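Beta-galactosidase (Bacillus circulans subsp. alkalophilus, PDB 3TTY) hydrolyses beta-galactosides, releasing terminal non-reducing galactose, which it binds in the pocket of a TIM-barrel glycoside hydrolase domain. Local coordinates at residues A[110-122]-A[148-160]. Residues are numbered along the deposited sequence; the frame is centred on the assembly and turned at random.
Sequences GRHNSCPNSPTYR and SNEYGGYCYCDNC. With ZN (zinc ion), chain G; GLA (alpha-D-galactopyranose), chain H.
The backbones of 110-122 and 148-160 run alongside each other from the sugar pocket to a zinc ion, with CA atoms 6.1 Å apart at His112 and Tyr151 and 5.8 Å at Asn117 and Cys160. At the zinc end, Cys115 from one loop and Cys155, Cys157 and Cys160 from the other give the metal four thiolate ligands, Cys160 SG at 2.3 Å, a Cys4 zinc site, probably structural, that ties the two loops together. The Cys160 sulfur also takes an almost straight bond from Asn117 ND2 (3.3 Å, 175°), the sulfur lying in the plane of the Asn117 amide. Cys157 SG, besides binding zinc, caps the following helix by accepting from Cys160 N.

At the sugar end, His112 NE2 accepts from Asn149 ND2 at 2.9 Å, the donor standing 25° out of the ring plane. Asn149 O and Glu150 O lie over one face of this imidazole, joined by the CB of Glu150 in a CH-pi contact, while Arg111 CD lies against the opposite face, toward its rim. The other hydrogen of Asn149 ND2 goes to galactose O2 (3.1 Å), and Asn252 holds its OD1, fixing the amide. Were His112 an alanine, one N-H of the Asn149 amide would probably lose its acceptor and a gap would open between Arg111 and Glu150. Extended from CG to NE, Arg111 brings NH1 and NH2 to galactose O4, NH2 at 2.7 Å.

Segment 148-160 leaves the C-terminal end of barrel strand 142-146, while 110-122 belongs to the long connection between strand 75-79 and that strand; the two lead into helices 158-172 and 119-135, with helix 215-243 packing against Pro116 and Asn117.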
loop_
_atom_site.group_PDB
_atom_site.type_symbol
_atom_site.label_atom_id
_atom_site.label_comp_id
_atom_site.label_asym_id
_atom_site.label_seq_id
_atom_site.Cartn_x
_atom_site.Cartn_y
_atom_site.Cartn_z
ATOM N N GLY A 110 -0.100 20.917 -10.915
ATOM C CA GLY A 110 -0.558 21.161 -9.552
ATOM C C GLY A 110 -0.397 22.609 -9.109
ATOM O O GLY A 110 -0.570 23.542 -9.902
ATOM N N ARG A 111 -0.063 22.793 -7.838
ATOM C CA ARG A 111 0.080 24.119 -7.250
ATOM C C ARG A 111 0.848 23.992 -5.929
ATOM O O ARG A 111 1.199 22.878 -5.528
ATOM C CB ARG A 111 -1.306 24.703 -6.990
ATOM C CG ARG A 111 -2.154 23.815 -6.095
ATOM C CD ARG A 111 -3.347 24.560 -5.515
ATOM N NE ARG A 111 -4.079 23.729 -4.559
ATOM C CZ ARG A 111 -5.229 24.076 -3.987
ATOM N NH1 ARG A 111 -5.789 25.249 -4.261
ATOM N NH2 ARG A 111 -5.811 23.252 -3.124
ATOM N N HIS A 112 1.090 25.121 -5.255
ATOM C CA HIS A 112 1.707 25.139 -3.915
ATOM C C HIS A 112 3.040 24.403 -3.857
ATOM O O HIS A 112 3.417 23.897 -2.805
ATOM C CB HIS A 112 0.799 24.474 -2.870
ATOM C CG HIS A 112 -0.573 25.059 -2.787
ATOM N ND1 HIS A 112 -1.617 24.399 -2.178
ATOM C CD2 HIS A 112 -1.083 26.226 -3.246
ATOM C CE1 HIS A 112 -2.707 25.140 -2.251
ATOM N NE2 HIS A 112 -2.413 26.253 -2.901
ATOM N N ASN A 113 3.746 24.340 -4.979
ATOM C CA ASN A 113 4.894 23.457 -5.077
ATOM C C ASN A 113 6.122 24.128 -5.723
ATOM O O ASN A 113 6.914 23.464 -6.390
ATOM C CB ASN A 113 4.497 22.172 -5.833
ATOM C CG ASN A 113 3.881 22.469 -7.206
ATOM O OD1 ASN A 113 3.936 23.611 -7.684
ATOM N ND2 ASN A 113 3.307 21.442 -7.849
ATOM N N SER A 114 6.283 25.438 -5.534
ATOM C CA SER A 114 7.503 26.103 -5.992
ATOM C C SER A 114 8.647 25.851 -5.005
ATOM O O SER A 114 8.442 25.852 -3.798
ATOM C CB SER A 114 7.287 27.609 -6.172
ATOM O OG SER A 114 6.355 27.879 -7.213
ATOM N N CYS A 115 9.854 25.614 -5.503
ATOM C CA CYS A 115 10.963 25.411 -4.580
ATOM C C CYS A 115 11.179 26.703 -3.799
ATOM O O CYS A 115 11.389 27.759 -4.393
ATOM C CB CYS A 115 12.243 24.999 -5.312
ATOM S SG CYS A 115 13.728 25.256 -4.312
ATOM N N PRO A 116 11.117 26.624 -2.462
ATOM C CA PRO A 116 11.205 27.825 -1.625
ATOM C C PRO A 116 12.624 28.388 -1.613
ATOM O O PRO A 116 12.844 29.494 -1.143
ATOM C CB PRO A 116 10.825 27.308 -0.238
ATOM C CG PRO A 116 11.268 25.895 -0.252
ATOM C CD PRO A 116 11.046 25.394 -1.655
ATOM N N ASN A 117 13.578 27.632 -2.134
ATOM C CA ASN A 117 14.943 28.116 -2.226
ATOM C C ASN A 117 15.331 28.452 -3.654
ATOM O O ASN A 117 16.509 28.482 -3.993
ATOM C CB ASN A 117 15.917 27.111 -1.610
ATOM C CG ASN A 117 15.942 27.201 -0.102
ATOM O OD1 ASN A 117 16.201 28.270 0.454
ATOM N ND2 ASN A 117 15.626 26.097 0.571
ATOM N N SER A 118 14.325 28.725 -4.480
ATOM C CA SER A 118 14.528 28.986 -5.903
ATOM C C SER A 118 14.797 30.461 -6.208
ATOM O O SER A 118 14.011 31.333 -5.853
ATOM C CB SER A 118 13.318 28.493 -6.696
ATOM O OG SER A 118 13.256 29.100 -7.972
ATOM N N PRO A 119 15.918 30.744 -6.884
ATOM C CA PRO A 119 16.215 32.141 -7.211
ATOM C C PRO A 119 15.173 32.727 -8.167
ATOM O O PRO A 119 14.821 33.906 -8.073
ATOM C CB PRO A 119 17.592 32.068 -7.898
ATOM C CG PRO A 119 18.142 30.721 -7.554
ATOM C CD PRO A 119 16.970 29.817 -7.342
ATOM N N THR A 120 14.684 31.921 -9.093
ATOM C CA THR A 120 13.682 32.415 -10.027
ATOM C C THR A 120 12.374 32.742 -9.324
ATOM O O THR A 120 11.842 33.836 -9.468
ATOM C CB THR A 120 13.441 31.440 -11.165
ATOM O OG1 THR A 120 14.637 31.357 -11.944
ATOM C CG2 THR A 120 12.280 31.916 -12.036
ATOM N N TYR A 121 11.879 31.799 -8.536
ATOM C CA TYR A 121 10.639 31.998 -7.800
ATOM C C TYR A 121 10.697 33.217 -6.871
ATOM O O TYR A 121 9.758 34.008 -6.807
ATOM C CB TYR A 121 10.297 30.747 -6.999
ATOM C CG TYR A 121 9.074 30.914 -6.134
ATOM C CD1 TYR A 121 7.813 30.961 -6.693
ATOM C CD2 TYR A 121 9.183 31.019 -4.757
ATOM C CE1 TYR A 121 6.692 31.106 -5.912
ATOM C CE2 TYR A 121 8.061 31.179 -3.964
ATOM C CZ TYR A 121 6.821 31.226 -4.548
ATOM O OH TYR A 121 5.700 31.384 -3.771
ATOM N N ARG A 122 11.789 33.357 -6.132
ATOM C CA ARG A 122 11.911 34.479 -5.215
ATOM C C ARG A 122 11.990 35.802 -5.969
ATOM O O ARG A 122 11.380 36.781 -5.557
ATOM C CB ARG A 122 13.095 34.305 -4.270
ATOM C CG ARG A 122 12.857 33.228 -3.226
ATOM C CD ARG A 122 13.681 33.488 -1.985
ATOM N NE ARG A 122 13.683 32.352 -1.068
ATOM C CZ ARG A 122 14.192 32.392 0.160
ATOM N NH1 ARG A 122 14.731 33.524 0.608
ATOM N NH2 ARG A 122 14.156 31.308 0.942
ATOM N N SER A 148 0.407 34.465 -1.312
ATOM C CA SER A 148 0.470 33.110 -1.848
ATOM C C SER A 148 -0.847 32.376 -1.535
ATOM O O SER A 148 -1.919 32.980 -1.554
ATOM C CB SER A 148 1.675 32.370 -1.245
ATOM O OG SER A 148 1.972 31.171 -1.941
ATOM N N ASN A 149 -0.752 31.079 -1.265
ATOM C CA ASN A 149 -1.882 30.268 -0.846
ATOM C C ASN A 149 -1.372 28.949 -0.276
ATOM O O ASN A 149 -0.559 28.270 -0.910
ATOM C CB ASN A 149 -2.830 29.986 -2.012
ATOM C CG ASN A 149 -4.150 29.394 -1.545
ATOM O OD1 ASN A 149 -4.925 30.054 -0.859
ATOM N ND2 ASN A 149 -4.405 28.143 -1.905
ATOM N N GLU A 150 -1.852 28.598 0.913
ATOM C CA GLU A 150 -1.440 27.373 1.611
ATOM C C GLU A 150 0.008 26.912 1.320
ATOM O O GLU A 150 0.227 25.897 0.655
ATOM C CB GLU A 150 -2.429 26.224 1.337
ATOM C CG GLU A 150 -3.848 26.470 1.827
ATOM C CD GLU A 150 -4.673 25.185 1.946
ATOM O OE1 GLU A 150 -4.381 24.197 1.223
ATOM O OE2 GLU A 150 -5.612 25.162 2.775
ATOM N N TYR A 151 0.987 27.669 1.806
ATOM C CA TYR A 151 2.375 27.214 1.805
ATOM C C TYR A 151 2.502 25.793 2.386
ATOM O O TYR A 151 1.865 25.456 3.382
ATOM C CB TYR A 151 3.220 28.156 2.644
ATOM C CG TYR A 151 3.561 29.491 2.019
ATOM C CD1 TYR A 151 4.461 29.570 0.978
ATOM C CD2 TYR A 151 3.020 30.676 2.514
ATOM C CE1 TYR A 151 4.805 30.779 0.422
ATOM C CE2 TYR A 151 3.367 31.908 1.969
ATOM C CZ TYR A 151 4.266 31.945 0.924
ATOM O OH TYR A 151 4.633 33.144 0.359
ATOM N N GLY A 152 3.325 24.949 1.772
ATOM C CA GLY A 152 3.458 23.592 2.275
ATOM C C GLY A 152 4.201 22.639 1.369
ATOM O O GLY A 152 4.562 22.994 0.247
ATOM N N GLY A 153 4.431 21.422 1.863
ATOM C CA GLY A 153 5.210 20.433 1.142
ATOM C C GLY A 153 6.706 20.677 1.274
ATOM O O GLY A 153 7.149 21.809 1.453
ATOM N N TYR A 154 7.494 19.612 1.175
ATOM C CA TYR A 154 8.941 19.734 1.267
ATOM C C TYR A 154 9.577 19.564 -0.096
ATOM O O TYR A 154 8.993 18.946 -0.985
ATOM C CB TYR A 154 9.515 18.688 2.211
ATOM C CG TYR A 154 9.101 18.874 3.631
ATOM C CD1 TYR A 154 8.852 20.137 4.139
ATOM C CD2 TYR A 154 8.945 17.785 4.473
ATOM C CE1 TYR A 154 8.469 20.310 5.448
ATOM C CE2 TYR A 154 8.556 17.950 5.783
ATOM C CZ TYR A 154 8.316 19.217 6.264
ATOM O OH TYR A 154 7.929 19.389 7.580
ATOM N N CYS A 155 10.770 20.136 -0.253
ATOM C CA CYS A 155 11.553 19.998 -1.464
ATOM C C CYS A 155 12.916 19.412 -1.097
ATOM O O CYS A 155 13.440 19.679 -0.014
ATOM C CB CYS A 155 11.733 21.351 -2.137
ATOM S SG CYS A 155 12.701 21.280 -3.674
ATOM N N TYR A 156 13.479 18.618 -2.006
ATOM C CA TYR A 156 14.746 17.937 -1.779
ATOM C C TYR A 156 15.704 18.169 -2.930
ATOM O O TYR A 156 16.585 17.350 -3.167
ATOM C CB TYR A 156 14.507 16.438 -1.588
ATOM C CG TYR A 156 13.542 16.135 -0.456
ATOM C CD1 TYR A 156 14.002 15.975 0.852
ATOM C CD2 TYR A 156 12.169 16.025 -0.691
ATOM C CE1 TYR A 156 13.134 15.697 1.886
ATOM C CE2 TYR A 156 11.285 15.745 0.340
ATOM C CZ TYR A 156 11.776 15.585 1.625
ATOM O OH TYR A 156 10.918 15.321 2.650
ATOM N N CYS A 157 15.539 19.289 -3.640
ATOM C CA CYS A 157 16.378 19.582 -4.809
ATOM C C CYS A 157 17.803 20.006 -4.409
ATOM O O CYS A 157 18.121 20.168 -3.232
ATOM C CB CYS A 157 15.733 20.662 -5.702
ATOM S SG CYS A 157 15.955 22.391 -5.112
ATOM N N ASP A 158 18.658 20.189 -5.398
ATOM C CA ASP A 158 20.018 20.655 -5.151
ATOM C C ASP A 158 20.141 21.978 -4.393
ATOM O O ASP A 158 21.007 22.130 -3.531
ATOM C CB ASP A 158 20.762 20.775 -6.464
ATOM C CG ASP A 158 21.912 19.842 -6.529
ATOM O OD1 ASP A 158 21.672 18.651 -6.847
ATOM O OD2 ASP A 158 23.042 20.293 -6.215
ATOM N N ASN A 159 19.292 22.940 -4.733
ATOM C CA ASN A 159 19.323 24.232 -4.070
ATOM C C ASN A 159 18.924 24.150 -2.602
ATOM O O ASN A 159 19.534 24.800 -1.744
ATOM C CB ASN A 159 18.487 25.256 -4.848
ATOM C CG ASN A 159 19.142 25.635 -6.168
ATOM O OD1 ASN A 159 20.365 25.552 -6.302
ATOM N ND2 ASN A 159 18.344 26.028 -7.145
ATOM N N CYS A 160 17.909 23.343 -2.307
ATOM C CA CYS A 160 17.523 23.136 -0.925
ATOM C C CYS A 160 18.649 22.425 -0.203
ATOM O O CYS A 160 18.956 22.751 0.933
ATOM C CB CYS A 160 16.215 22.349 -0.815
ATOM S SG CYS A 160 14.757 23.363 -1.150
HETATM ZN ZN ZN G . 14.254 23.057 -3.380
HETATM C C1 GLA H . -7.716 24.780 0.269
HETATM C C2 GLA H . -7.263 25.824 -0.781
HETATM C C3 GLA H . -8.417 26.324 -1.669
HETATM C C4 GLA H . -9.178 25.105 -2.168
HETATM C C5 GLA H . -9.604 24.243 -0.976
HETATM C C6 GLA H . -10.434 23.065 -1.500
HETATM O O1 GLA H . -8.518 25.292 1.348
HETATM O O2 GLA H . -6.660 26.937 -0.141
HETATM O O3 GLA H . -7.939 27.062 -2.807
HETATM O O4 GLA H . -8.272 24.372 -2.983
HETATM O O5 GLA H . -8.436 23.715 -0.337
HETATM O O6 GLA H . -11.168 22.463 -0.425
HETATM O O HOH W 1 4.012 25.904 -1.119
HETATM O O HOH W 2 6.154 33.265 -2.026
#